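Local structure of carbohydrate deacetylase Agd3 (Neosartorya fumigata, 6NWZ) at residues Q143-D149 / K183-A189; Y172-I176 / S198-V202; N307-E311 / G326-Y330; T348-P352 / F390-E394. The protein deacetylates an exopolysaccharide, probably galactosaminogalactan, in a reaction that the fungus requires for biofilm formation. All blocks are in the same frame, centred on the assembly; numbering follows the deposited sequence.

Contact 1. Residues Q143-D149 / K183-A189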
loop_
_atom_site.group_PDB
_atom_site.type_symbol
_atom_site.label_atom_id
_atom_site.label_comp_id
_atom_site.label_asym_id
_atom_site.label_seq_id
_atom_site.Cartn_x
_atom_site.Cartn_y
_atom_site.Cartn_z
ATOM N N GLN A 143 -18.304 -12.245 -14.356
ATOM C CA GLN A 143 -17.968 -13.663 -14.324
ATOM C C GLN A 143 -16.959 -13.863 -13.209
ATOM O O GLN A 143 -15.859 -13.306 -13.262
ATOM C CB GLN A 143 -17.402 -14.157 -15.660
ATOM C CG GLN A 143 -17.176 -15.667 -15.694
ATOM C CD GLN A 143 -16.984 -16.206 -17.098
ATOM O OE1 GLN A 143 -16.295 -15.602 -17.918
ATOM N NE2 GLN A 143 -17.603 -17.346 -17.385
ATOM N N LEU A 144 -17.336 -14.643 -12.202
ATOM C CA LEU A 144 -16.482 -14.834 -11.043
ATOM C C LEU A 144 -15.309 -15.741 -11.383
ATOM O O LEU A 144 -15.442 -16.696 -12.153
ATOM C CB LEU A 144 -17.284 -15.412 -9.882
ATOM C CG LEU A 144 -18.355 -14.450 -9.367
ATOM C CD1 LEU A 144 -18.949 -14.970 -8.083
ATOM C CD2 LEU A 144 -17.770 -13.059 -9.166
ATOM N N LEU A 145 -14.154 -15.424 -10.804
ATOM C CA LEU A 145 -12.909 -16.145 -11.027
ATOM C C LEU A 145 -12.328 -16.548 -9.681
ATOM O O LEU A 145 -12.433 -15.798 -8.707
ATOM C CB LEU A 145 -11.910 -15.275 -11.804
ATOM C CG LEU A 145 -10.413 -15.588 -11.752
ATOM C CD1 LEU A 145 -10.124 -16.895 -12.437
ATOM C CD2 LEU A 145 -9.625 -14.479 -12.405
ATOM N N SER A 146 -11.722 -17.731 -9.623
ATOM C CA SER A 146 -11.140 -18.198 -8.374
ATOM C C SER A 146 -10.035 -19.201 -8.666
ATOM O O SER A 146 -10.102 -19.948 -9.645
ATOM C CB SER A 146 -12.191 -18.847 -7.476
ATOM O OG SER A 146 -12.565 -20.100 -8.014
ATOM N N PHE A 147 -9.025 -19.213 -7.796
ATOM C CA PHE A 147 -8.001 -20.248 -7.850
ATOM C C PHE A 147 -8.564 -21.563 -7.334
ATOM O O PHE A 147 -9.173 -21.611 -6.261
ATOM C CB PHE A 147 -6.778 -19.846 -7.026
ATOM C CG PHE A 147 -5.912 -18.818 -7.692
ATOM C CD1 PHE A 147 -5.175 -19.143 -8.819
ATOM C CD2 PHE A 147 -5.838 -17.531 -7.193
ATOM C CE1 PHE A 147 -4.383 -18.198 -9.438
ATOM C CE2 PHE A 147 -5.049 -16.583 -7.806
ATOM C CZ PHE A 147 -4.322 -16.916 -8.930
ATOM N N THR A 148 -8.366 -22.634 -8.102
ATOM C CA THR A 148 -8.811 -23.956 -7.695
ATOM C C THR A 148 -7.673 -24.837 -7.202
ATOM O O THR A 148 -7.935 -25.884 -6.600
ATOM C CB THR A 148 -9.531 -24.650 -8.851
ATOM O OG1 THR A 148 -8.664 -24.709 -9.989
ATOM C CG2 THR A 148 -10.784 -23.879 -9.213
ATOM N N ASP A 149 -6.426 -24.437 -7.430
ATOM C CA ASP A 149 -5.278 -25.216 -6.980
ATOM C C ASP A 149 -4.112 -24.251 -6.808
ATOM O O ASP A 149 -3.624 -23.682 -7.789
ATOM C CB ASP A 149 -4.949 -26.328 -7.974
ATOM C CG ASP A 149 -3.830 -27.240 -7.493
ATOM O OD1 ASP A 149 -3.353 -27.078 -6.349
ATOM O OD2 ASP A 149 -3.424 -28.129 -8.272
ATOM N N LYS A 183 -2.215 -28.578 -16.340
ATOM C CA LYS A 183 -3.138 -28.609 -15.215
ATOM C C LYS A 183 -3.821 -27.255 -15.073
ATOM O O LYS A 183 -3.306 -26.227 -15.520
ATOM C CB LYS A 183 -2.423 -28.957 -13.903
ATOM C CG LYS A 183 -1.497 -27.860 -13.408
ATOM C CD LYS A 183 -0.761 -28.279 -12.155
ATOM C CE LYS A 183 -1.698 -28.399 -10.973
ATOM N NZ LYS A 183 -0.935 -28.692 -9.732
ATOM N N GLU A 184 -4.986 -27.264 -14.434
ATOM C CA GLU A 184 -5.768 -26.057 -14.200
ATOM C C GLU A 184 -5.503 -25.535 -12.792
ATOM O O GLU A 184 -5.528 -26.306 -11.827
ATOM C CB GLU A 184 -7.259 -26.341 -14.395
ATOM C CG GLU A 184 -8.177 -25.315 -13.752
ATOM C CD GLU A 184 -9.649 -25.599 -13.998
ATOM O OE1 GLU A 184 -10.071 -25.647 -15.175
ATOM O OE2 GLU A 184 -10.387 -25.773 -13.007
ATOM N N ILE A 185 -5.240 -24.234 -12.681
ATOM C CA ILE A 185 -5.060 -23.595 -11.382
ATOM C C ILE A 185 -6.127 -22.552 -11.081
ATOM O O ILE A 185 -6.298 -22.186 -9.905
ATOM C CB ILE A 185 -3.656 -22.963 -11.249
ATOM C CG1 ILE A 185 -3.512 -21.771 -12.194
ATOM C CG2 ILE A 185 -2.565 -23.984 -11.520
ATOM C CD1 ILE A 185 -2.273 -20.942 -11.941
ATOM N N ALA A 186 -6.845 -22.046 -12.084
ATOM C CA ALA A 186 -7.915 -21.081 -11.879
ATOM C C ALA A 186 -9.086 -21.440 -12.781
ATOM O O ALA A 186 -8.927 -22.109 -13.806
ATOM C CB ALA A 186 -7.453 -19.644 -12.157
ATOM N N GLN A 187 -10.268 -20.968 -12.401
ATOM C CA GLN A 187 -11.493 -21.425 -13.042
ATOM C C GLN A 187 -12.501 -20.286 -13.105
ATOM O O GLN A 187 -12.691 -19.566 -12.119
ATOM C CB GLN A 187 -12.065 -22.624 -12.277
ATOM C CG GLN A 187 -13.332 -23.214 -12.837
ATOM C CD GLN A 187 -13.715 -24.503 -12.138
ATOM O OE1 GLN A 187 -14.670 -24.543 -11.364
ATOM N NE2 GLN A 187 -12.968 -25.563 -12.408
ATOM N N PHE A 188 -13.123 -20.116 -14.271
ATOM C CA PHE A 188 -14.218 -19.169 -14.423
ATOM C C PHE A 188 -15.517 -19.815 -13.962
ATOM O O PHE A 188 -15.878 -20.901 -14.424
ATOM C CB PHE A 188 -14.360 -18.717 -15.877
ATOM C CG PHE A 188 -13.216 -17.885 -16.373
ATOM C CD1 PHE A 188 -12.861 -16.716 -15.723
ATOM C CD2 PHE A 188 -12.500 -18.270 -17.497
ATOM C CE1 PHE A 188 -11.807 -15.945 -16.183
ATOM C CE2 PHE A 188 -11.449 -17.500 -17.965
ATOM C CZ PHE A 188 -11.099 -16.338 -17.304
ATOM N N ALA A 189 -16.218 -19.142 -13.058
ATOM C CA ALA A 189 -17.503 -19.625 -12.600
ATOM C C ALA A 189 -18.561 -19.425 -13.682
ATOM O O ALA A 189 -18.410 -18.574 -14.563
ATOM C CB ALA A 189 -17.915 -18.899 -11.321
HETATM O O HOH W 1 -14.250 -20.176 -9.762
HETATM O O HOH W 2 -5.092 -28.591 -10.551
#
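D149 OD2 is held by two donors: K183 NZ, which descends on it from above the carboxylate plane in a 2.9 Å salt bridge, and a water that also donates to E184 O. The ammonium is shared with D152, and S151 OG takes the other oxygen of D149, so the carboxylate is fixed at both ends. Beyond this pair the two segments run antiparallel. T148 N donates to I185 O at 2.8 Å, S146 and Q187 exchange both backbone bonds, and A189 N reaches L144 O at 2.7 Å. At that end the Q143 side chain crosses that of F188 at about a right angle, amide and ring planes only 19° apart; its NE2 donates to A189 O at 3.2 Å while OE1 is bonded to H171. On the apolar face L145 CD1 rests 3.8 Å from A186 CB, and I185 O meets the edge of the F147 ring in its plane. The other face is more polar: Q187 NE2 bonds E184 OE2 at 2.7 Å on the syn side, while E184 OE1 bonds T199 OG1. L229 of helix 224-237 touches both L145 and F147, making this an antiparallel strand pair of the CBM87 module with a helix packed on its apolar face.

Contact 2. Residues Y172-I176 / S198-V202; sequences YPATI and STAAV
Strand 174-176 crosses strand 198-202 at 90°, the axes passing 5.0 Å apart, and the two make one isolated antiparallel beta bridge where they meet. A174 and T199 form a hydrogen-bonded pair: A174 N donates to T199 O at 3.1 Å, and T199 N returns a bond to A174 O at 3.0 Å. After T199 the second segment bends away at A200, and pairing with 172-176 stops. The bridge ties two separate pieces of the CBM87 module together, since strand 174-176 is otherwise paired with 129-131, while 198-206 runs between 182-188 and 209-214. On one side of the bridge the P173 ring leans on S198, CB to CB 3.7 Å. The methyl of A174 comes close to T199 O and is backed by P123 and F215. T199 does the polar work on the other side. With OG1 beside its own backbone N (chi1 -66°), the hydroxyl bonds E184 on the neighbouring strand and also receives a water at 2.7 Å from OG1. That water accepts from I176 N at 3.1 Å, so a solvent molecule spans the strands just where they part and the direct bonds give out. Further on, the I176 chain crosses the T199 side chain at about a right angle and then slides past V202 in the opposite direction, bringing both its CG1 and its CD1 to 4.0 Å from V202 CG1.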
loop_
_atom_site.group_PDB
_atom_site.type_symbol
_atom_site.label_atom_id
_atom_site.label_comp_id
_atom_site.label_asym_id
_atom_site.label_seq_id
_atom_site.Cartn_x
_atom_site.Cartn_y
_atom_site.Cartn_z
ATOM N N TYR A 172 -10.956 -15.393 -21.905
ATOM C CA TYR A 172 -11.395 -16.425 -22.843
ATOM C C TYR A 172 -11.566 -17.735 -22.086
ATOM O O TYR A 172 -10.572 -18.396 -21.742
ATOM C CB TYR A 172 -10.406 -16.604 -23.991
ATOM C CG TYR A 172 -9.956 -15.322 -24.653
ATOM C CD1 TYR A 172 -8.857 -14.623 -24.170
ATOM C CD2 TYR A 172 -10.617 -14.817 -25.768
ATOM C CE1 TYR A 172 -8.431 -13.455 -24.767
ATOM C CE2 TYR A 172 -10.196 -13.644 -26.375
ATOM C CZ TYR A 172 -9.100 -12.968 -25.867
ATOM O OH TYR A 172 -8.664 -11.800 -26.454
ATOM N N PRO A 173 -12.801 -18.136 -21.797
ATOM C CA PRO A 173 -13.025 -19.447 -21.178
ATOM C C PRO A 173 -12.407 -20.555 -22.017
ATOM O O PRO A 173 -12.579 -20.605 -23.237
ATOM C CB PRO A 173 -14.551 -19.552 -21.127
ATOM C CG PRO A 173 -15.010 -18.128 -21.061
ATOM C CD PRO A 173 -14.044 -17.357 -21.918
ATOM N N ALA A 174 -11.670 -21.443 -21.356
ATOM C CA ALA A 174 -10.809 -22.396 -22.037
ATOM C C ALA A 174 -11.087 -23.815 -21.561
ATOM O O ALA A 174 -11.781 -24.042 -20.565
ATOM C CB ALA A 174 -9.331 -22.056 -21.818
ATOM N N THR A 175 -10.510 -24.771 -22.291
ATOM C CA THR A 175 -10.605 -26.191 -21.970
ATOM C C THR A 175 -9.237 -26.835 -22.147
ATOM O O THR A 175 -8.658 -26.765 -23.235
ATOM C CB THR A 175 -11.633 -26.887 -22.862
ATOM O OG1 THR A 175 -12.919 -26.286 -22.663
ATOM C CG2 THR A 175 -11.705 -28.373 -22.536
ATOM N N ILE A 176 -8.723 -27.463 -21.084
ATOM C CA ILE A 176 -7.455 -28.179 -21.186
ATOM C C ILE A 176 -7.620 -29.357 -22.135
ATOM O O ILE A 176 -8.568 -30.145 -22.016
ATOM C CB ILE A 176 -6.982 -28.638 -19.801
ATOM C CG1 ILE A 176 -6.751 -27.430 -18.896
ATOM C CG2 ILE A 176 -5.711 -29.475 -19.912
ATOM C CD1 ILE A 176 -6.198 -27.794 -17.542
ATOM N N SER A 198 -15.235 -23.154 -16.474
ATOM C CA SER A 198 -14.237 -23.258 -17.528
ATOM C C SER A 198 -12.876 -22.884 -16.959
ATOM O O SER A 198 -12.767 -22.320 -15.868
ATOM C CB SER A 198 -14.590 -22.368 -18.724
ATOM O OG SER A 198 -14.718 -21.015 -18.326
ATOM N N THR A 199 -11.838 -23.192 -17.732
ATOM C CA THR A 199 -10.465 -22.977 -17.302
ATOM C C THR A 199 -10.051 -21.527 -17.515
ATOM O O THR A 199 -10.263 -20.961 -18.592
ATOM C CB THR A 199 -9.524 -23.904 -18.066
ATOM O OG1 THR A 199 -9.796 -25.264 -17.703
ATOM C CG2 THR A 199 -8.078 -23.568 -17.747
ATOM N N ALA A 200 -9.443 -20.934 -16.490
ATOM C CA ALA A 200 -8.996 -19.551 -16.545
ATOM C C ALA A 200 -7.486 -19.393 -16.551
ATOM O O ALA A 200 -6.985 -18.431 -17.132
ATOM C CB ALA A 200 -9.567 -18.762 -15.364
ATOM N N ALA A 201 -6.751 -20.302 -15.917
ATOM C CA ALA A 201 -5.297 -20.251 -15.935
ATOM C C ALA A 201 -4.764 -21.668 -15.779
ATOM O O ALA A 201 -5.391 -22.512 -15.135
ATOM C CB ALA A 201 -4.747 -19.332 -14.836
ATOM N N VAL A 202 -3.606 -21.922 -16.387
ATOM C CA VAL A 202 -3.020 -23.254 -16.436
ATOM C C VAL A 202 -1.539 -23.169 -16.090
ATOM O O VAL A 202 -0.936 -22.095 -16.077
ATOM C CB VAL A 202 -3.197 -23.931 -17.813
ATOM C CG1 VAL A 202 -4.666 -24.114 -18.144
ATOM C CG2 VAL A 202 -2.494 -23.131 -18.905
HETATM O O HOH W 3 -10.796 -27.531 -18.719
#

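Contact 3. Residues N307-E311 / G326-Y330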
loop_
_atom_site.group_PDB
_atom_site.type_symbol
_atom_site.label_atom_id
_atom_site.label_comp_id
_atom_site.label_asym_id
_atom_site.label_seq_id
_atom_site.Cartn_x
_atom_site.Cartn_y
_atom_site.Cartn_z
ATOM N N ASN A 307 -4.617 22.828 20.951
ATOM C CA ASN A 307 -5.450 23.994 21.231
ATOM C C ASN A 307 -6.908 23.603 21.433
ATOM O O ASN A 307 -7.633 24.274 22.178
ATOM C CB ASN A 307 -5.315 25.021 20.105
ATOM C CG ASN A 307 -5.970 26.352 20.442
ATOM O OD1 ASN A 307 -5.531 27.063 21.348
ATOM N ND2 ASN A 307 -7.013 26.705 19.697
ATOM N N GLY A 308 -7.355 22.520 20.792
ATOM C CA GLY A 308 -8.696 22.025 21.044
ATOM C C GLY A 308 -8.891 21.560 22.473
ATOM O O GLY A 308 -10.014 21.572 22.990
ATOM N N ASN A 309 -7.807 21.141 23.130
ATOM C CA ASN A 309 -7.891 20.778 24.539
ATOM C C ASN A 309 -8.033 22.015 25.418
ATOM O O ASN A 309 -8.829 22.024 26.364
ATOM C CB ASN A 309 -6.660 19.962 24.937
ATOM C CG ASN A 309 -6.559 19.747 26.432
ATOM O OD1 ASN A 309 -5.577 20.137 27.060
ATOM N ND2 ASN A 309 -7.579 19.127 27.011
ATOM N N ILE A 310 -7.282 23.075 25.113
ATOM C CA ILE A 310 -7.368 24.288 25.919
ATOM C C ILE A 310 -8.717 24.967 25.724
ATOM O O ILE A 310 -9.309 25.484 26.679
ATOM C CB ILE A 310 -6.202 25.237 25.586
ATOM C CG1 ILE A 310 -4.861 24.502 25.679
ATOM C CG2 ILE A 310 -6.219 26.446 26.513
ATOM C CD1 ILE A 310 -4.527 23.996 27.066
ATOM N N GLU A 311 -9.229 24.977 24.489
ATOM C CA GLU A 311 -10.494 25.657 24.228
ATOM C C GLU A 311 -11.655 24.948 24.915
ATOM O O GLU A 311 -12.574 25.600 25.425
ATOM C CB GLU A 311 -10.740 25.763 22.723
ATOM C CG GLU A 311 -9.764 26.680 22.004
ATOM C CD GLU A 311 -10.270 27.129 20.645
ATOM O OE1 GLU A 311 -10.258 28.352 20.379
ATOM O OE2 GLU A 311 -10.685 26.261 19.850
ATOM N N GLY A 326 -8.172 31.373 27.907
ATOM C CA GLY A 326 -8.527 30.526 26.793
ATOM C C GLY A 326 -7.307 30.185 25.966
ATOM O O GLY A 326 -6.176 30.516 26.319
ATOM N N GLY A 327 -7.550 29.509 24.846
ATOM C CA GLY A 327 -6.499 29.107 23.935
ATOM C C GLY A 327 -6.209 30.154 22.882
ATOM O O GLY A 327 -6.596 31.319 22.998
ATOM N N ILE A 328 -5.510 29.724 21.834
ATOM C CA ILE A 328 -5.133 30.617 20.743
ATOM C C ILE A 328 -6.348 30.863 19.861
ATOM O O ILE A 328 -7.023 29.919 19.434
ATOM C CB ILE A 328 -3.967 30.027 19.936
ATOM C CG1 ILE A 328 -2.757 29.807 20.843
ATOM C CG2 ILE A 328 -3.605 30.939 18.777
ATOM C CD1 ILE A 328 -2.300 31.061 21.546
ATOM N N GLU A 329 -6.625 32.132 19.576
ATOM C CA GLU A 329 -7.821 32.515 18.843
ATOM C C GLU A 329 -7.467 33.547 17.784
ATOM O O GLU A 329 -6.735 34.501 18.058
ATOM C CB GLU A 329 -8.883 33.070 19.794
ATOM C CG GLU A 329 -10.301 32.823 19.337
ATOM C CD GLU A 329 -11.269 32.715 20.498
ATOM O OE1 GLU A 329 -11.228 33.582 21.397
ATOM O OE2 GLU A 329 -12.060 31.749 20.513
ATOM N N TYR A 330 -7.995 33.350 16.577
ATOM C CA TYR A 330 -7.731 34.228 15.443
ATOM C C TYR A 330 -8.810 33.989 14.396
ATOM O O TYR A 330 -9.579 33.028 14.478
ATOM C CB TYR A 330 -6.336 33.983 14.857
ATOM C CG TYR A 330 -6.091 32.535 14.498
ATOM C CD1 TYR A 330 -6.453 32.034 13.253
ATOM C CD2 TYR A 330 -5.512 31.661 15.411
ATOM C CE1 TYR A 330 -6.241 30.705 12.926
ATOM C CE2 TYR A 330 -5.296 30.335 15.094
ATOM C CZ TYR A 330 -5.661 29.861 13.852
ATOM O OH TYR A 330 -5.447 28.539 13.540
#
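N307, in helix 306-313, grips the backbone of I328 with both ends of its side-chain amide. Its OD1 accepts from I328 N at 2.7 Å, and its ND2 donates to I328 O at 3.2 Å, reaching a lone pair in the carbonyl plane although the oxygen lies 31° out of the amide plane. The torsion explains the reach: CG stands opposite the backbone N (chi1 -170°), which carries the amide off the helix toward the extended 326-330 loop. Two bonds to one residue fix the rotation of this buried amide and give each of its polar ends a partner. One turn on, I310 uses only its CG2 branch here, 3.7 Å from G327 CA; with no side chain on G327, the loop backbone itself lies against the helix. The other branch of I310 leads away, and the residue packs on W360, C364 and T365. E311 follows, its N bonded to N307 O within the helix, and its extended chain brings OE1 to 3.8 Å from E329 OE2. The two carboxylates are turned 61° apart; such like charges would probably raise each other's pKa, though E329 is exposed to solvent. In the deacetylase domain the helix touches both this loop and helix 362-366 through I310, while N309 bonds W413 of helix 400-417 and the N307 backbone bonds that of F390, just after strand 384-387.

Contact 4. Residues T348-P352 / F390-E394; sequences TDLWP and FTHEE. With ZN (zinc ion), chain L; NAG (2-acetamido-2-deoxy-beta-D-glucopyranose), chain B.
The loop that carries the zinc ligand H392 packs against W351, which meets F390, T391 and E393. With CG opposite its backbone N (chi1 177°), the extended E393 chain reaches across to put OE1 at the indole edge, in the ring plane. The bond from W351 NE1 to that oxygen is weak, 3.2 Å with an N-H...O angle of only 126°; the main acceptor of this N-H is E406 of helix 400-417. The other oxygen, E393 OE2, lies 3.7 Å from L350 CD1. At the benzo end T391 CG2 comes to 3.5 Å from W351 CZ2, and the F390 and W351 side chains cross at about a right angle, F390 CD2 lying 3.7 Å from W351 CH2 in an oblique approach. H392 itself faces the metal, with NE2 2.4 Å from the zinc ion; D256 and H388 complete the protein ligands, an Asp-His-His set as in other metal-dependent polysaccharide deacetylases. T391 OG1 also bonds E406, so this one carboxylate ties the zinc loop to W351. Where 348-352 starts, T348 OG1 hydrogen-bonds at 3.1 Å to O6 of the N-acetylglucosamine in the glycan next to N397.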
loop_
_atom_site.group_PDB
_atom_site.type_symbol
_atom_site.label_atom_id
_atom_site.label_comp_id
_atom_site.label_asym_id
_atom_site.label_seq_id
_atom_site.Cartn_x
_atom_site.Cartn_y
_atom_site.Cartn_z
ATOM N N THR A 348 1.383 37.419 6.931
ATOM C CA THR A 348 1.085 38.190 8.131
ATOM C C THR A 348 0.764 37.247 9.282
ATOM O O THR A 348 0.039 36.264 9.104
ATOM C CB THR A 348 -0.091 39.150 7.907
ATOM O OG1 THR A 348 0.158 39.943 6.742
ATOM C CG2 THR A 348 -0.269 40.069 9.108
ATOM N N ASP A 349 1.304 37.552 10.459
ATOM C CA ASP A 349 1.065 36.717 11.628
ATOM C C ASP A 349 -0.408 36.757 12.023
ATOM O O ASP A 349 -1.047 37.813 11.996
ATOM C CB ASP A 349 1.935 37.177 12.801
ATOM C CG ASP A 349 3.424 37.105 12.494
ATOM O OD1 ASP A 349 3.825 36.261 11.667
ATOM O OD2 ASP A 349 4.197 37.891 13.084
ATOM N N LEU A 350 -0.952 35.591 12.381
ATOM C CA LEU A 350 -2.300 35.509 12.927
ATOM C C LEU A 350 -2.333 35.247 14.424
ATOM O O LEU A 350 -3.349 35.541 15.063
ATOM C CB LEU A 350 -3.105 34.408 12.220
ATOM C CG LEU A 350 -3.323 34.553 10.713
ATOM C CD1 LEU A 350 -4.366 33.558 10.241
ATOM C CD2 LEU A 350 -3.733 35.970 10.354
ATOM N N TRP A 351 -1.256 34.717 14.994
ATOM C CA TRP A 351 -1.255 34.362 16.404
ATOM C C TRP A 351 -1.377 35.611 17.275
ATOM O O TRP A 351 -0.844 36.670 16.923
ATOM C CB TRP A 351 0.024 33.603 16.761
ATOM C CG TRP A 351 -0.079 32.120 16.557
ATOM C CD1 TRP A 351 -0.371 31.470 15.394
ATOM C CD2 TRP A 351 0.121 31.103 17.545
ATOM N NE1 TRP A 351 -0.375 30.113 15.600
ATOM C CE2 TRP A 351 -0.073 29.862 16.912
ATOM C CE3 TRP A 351 0.442 31.123 18.906
ATOM C CZ2 TRP A 351 0.044 28.651 17.592
ATOM C CZ3 TRP A 351 0.557 29.922 19.579
ATOM C CH2 TRP A 351 0.358 28.701 18.922
ATOM N N PRO A 352 -2.084 35.527 18.403
ATOM C CA PRO A 352 -2.073 36.638 19.357
ATOM C C PRO A 352 -0.659 36.916 19.833
ATOM O O PRO A 352 0.143 36.000 20.033
ATOM C CB PRO A 352 -2.964 36.140 20.500
ATOM C CG PRO A 352 -3.841 35.115 19.874
ATOM C CD PRO A 352 -2.995 34.451 18.821
ATOM N N PHE A 390 -0.809 22.806 16.619
ATOM C CA PHE A 390 -1.486 23.201 17.849
ATOM C C PHE A 390 -2.900 23.698 17.565
ATOM O O PHE A 390 -3.878 23.152 18.085
ATOM C CB PHE A 390 -0.660 24.263 18.582
ATOM C CG PHE A 390 -1.151 24.567 19.973
ATOM C CD1 PHE A 390 -1.146 23.592 20.956
ATOM C CD2 PHE A 390 -1.604 25.835 20.299
ATOM C CE1 PHE A 390 -1.595 23.876 22.238
ATOM C CE2 PHE A 390 -2.052 26.124 21.577
ATOM C CZ PHE A 390 -2.049 25.145 22.545
ATOM N N THR A 391 -3.032 24.720 16.719
ATOM C CA THR A 391 -4.315 25.368 16.483
ATOM C C THR A 391 -4.969 24.953 15.174
ATOM O O THR A 391 -6.064 25.438 14.866
ATOM C CB THR A 391 -4.149 26.892 16.502
ATOM O OG1 THR A 391 -3.607 27.335 15.252
ATOM C CG2 THR A 391 -3.205 27.297 17.609
ATOM N N HIS A 392 -4.327 24.078 14.399
ATOM C CA HIS A 392 -4.819 23.652 13.087
ATOM C C HIS A 392 -4.845 24.809 12.089
ATOM O O HIS A 392 -5.664 24.829 11.167
ATOM C CB HIS A 392 -6.200 22.997 13.191
ATOM C CG HIS A 392 -6.598 22.233 11.970
ATOM N ND1 HIS A 392 -6.946 22.852 10.788
ATOM C CD2 HIS A 392 -6.697 20.902 11.743
ATOM C CE1 HIS A 392 -7.244 21.935 9.886
ATOM N NE2 HIS A 392 -7.101 20.744 10.440
ATOM N N GLU A 393 -3.940 25.773 12.258
ATOM C CA GLU A 393 -3.850 26.891 11.326
ATOM C C GLU A 393 -3.363 26.410 9.966
ATOM O O GLU A 393 -2.370 25.681 9.872
ATOM C CB GLU A 393 -2.906 27.967 11.865
ATOM C CG GLU A 393 -2.697 29.144 10.911
ATOM C CD GLU A 393 -1.676 30.146 11.425
ATOM O OE1 GLU A 393 -1.035 29.865 12.459
ATOM O OE2 GLU A 393 -1.515 31.216 10.798
ATOM N N GLU A 394 -4.070 26.817 8.916
ATOM C CA GLU A 394 -3.646 26.519 7.556
ATOM C C GLU A 394 -2.378 27.298 7.230
ATOM O O GLU A 394 -2.265 28.488 7.536
ATOM C CB GLU A 394 -4.759 26.870 6.571
ATOM C CG GLU A 394 -6.157 26.681 7.146
ATOM C CD GLU A 394 -6.884 25.487 6.560
ATOM O OE1 GLU A 394 -6.877 25.343 5.320
ATOM O OE2 GLU A 394 -7.464 24.698 7.338
HETATM ZN ZN ZN L . -6.984 18.363 10.220
HETATM C C1 NAG B . -1.248 35.838 1.313
HETATM C C2 NAG B . -2.516 36.321 0.597
HETATM C C3 NAG B . -2.367 37.776 0.160
HETATM C C4 NAG B . -1.969 38.649 1.341
HETATM C C5 NAG B . -0.697 38.094 1.971
HETATM C C6 NAG B . -0.251 38.858 3.197
HETATM C C7 NAG B . -3.652 34.433 -0.488
HETATM C C8 NAG B . -3.846 33.673 -1.765
HETATM N N2 NAG B . -2.817 35.475 -0.547
HETATM O O3 NAG B . -3.596 38.230 -0.395
HETATM O O4 NAG B . -1.740 39.984 0.901
HETATM O O5 NAG B . -0.923 36.738 2.386
HETATM O O6 NAG B . -1.320 39.047 4.111
HETATM O O7 NAG B . -4.225 34.119 0.552
#

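In the fold
The four contacts fall into two pairs at opposite sides of the chain's centre, one in the CBM87 part and one in the deacetylase part. Contacts 1 and 2 have centres 8 Å apart and are linked because strand 182-188 of contact 1 pairs with strand 198-206 of contact 2, with E184 OE1 to T199 OG1 at 2.6 Å and F188 N to S198 O at 2.7 Å. The centres of contacts 3 and 4 lie 11 Å apart, joined by N307 N to F390 O at 3.0 Å and Y330 OH to T391 OG1 at 2.8 Å. Contact 4 holds the zinc ligand H392; the side chain of N307 in contact 3 is about 7 Å from that of H392. Contact 1 is about 41 Å from contact 4 between nearest atoms.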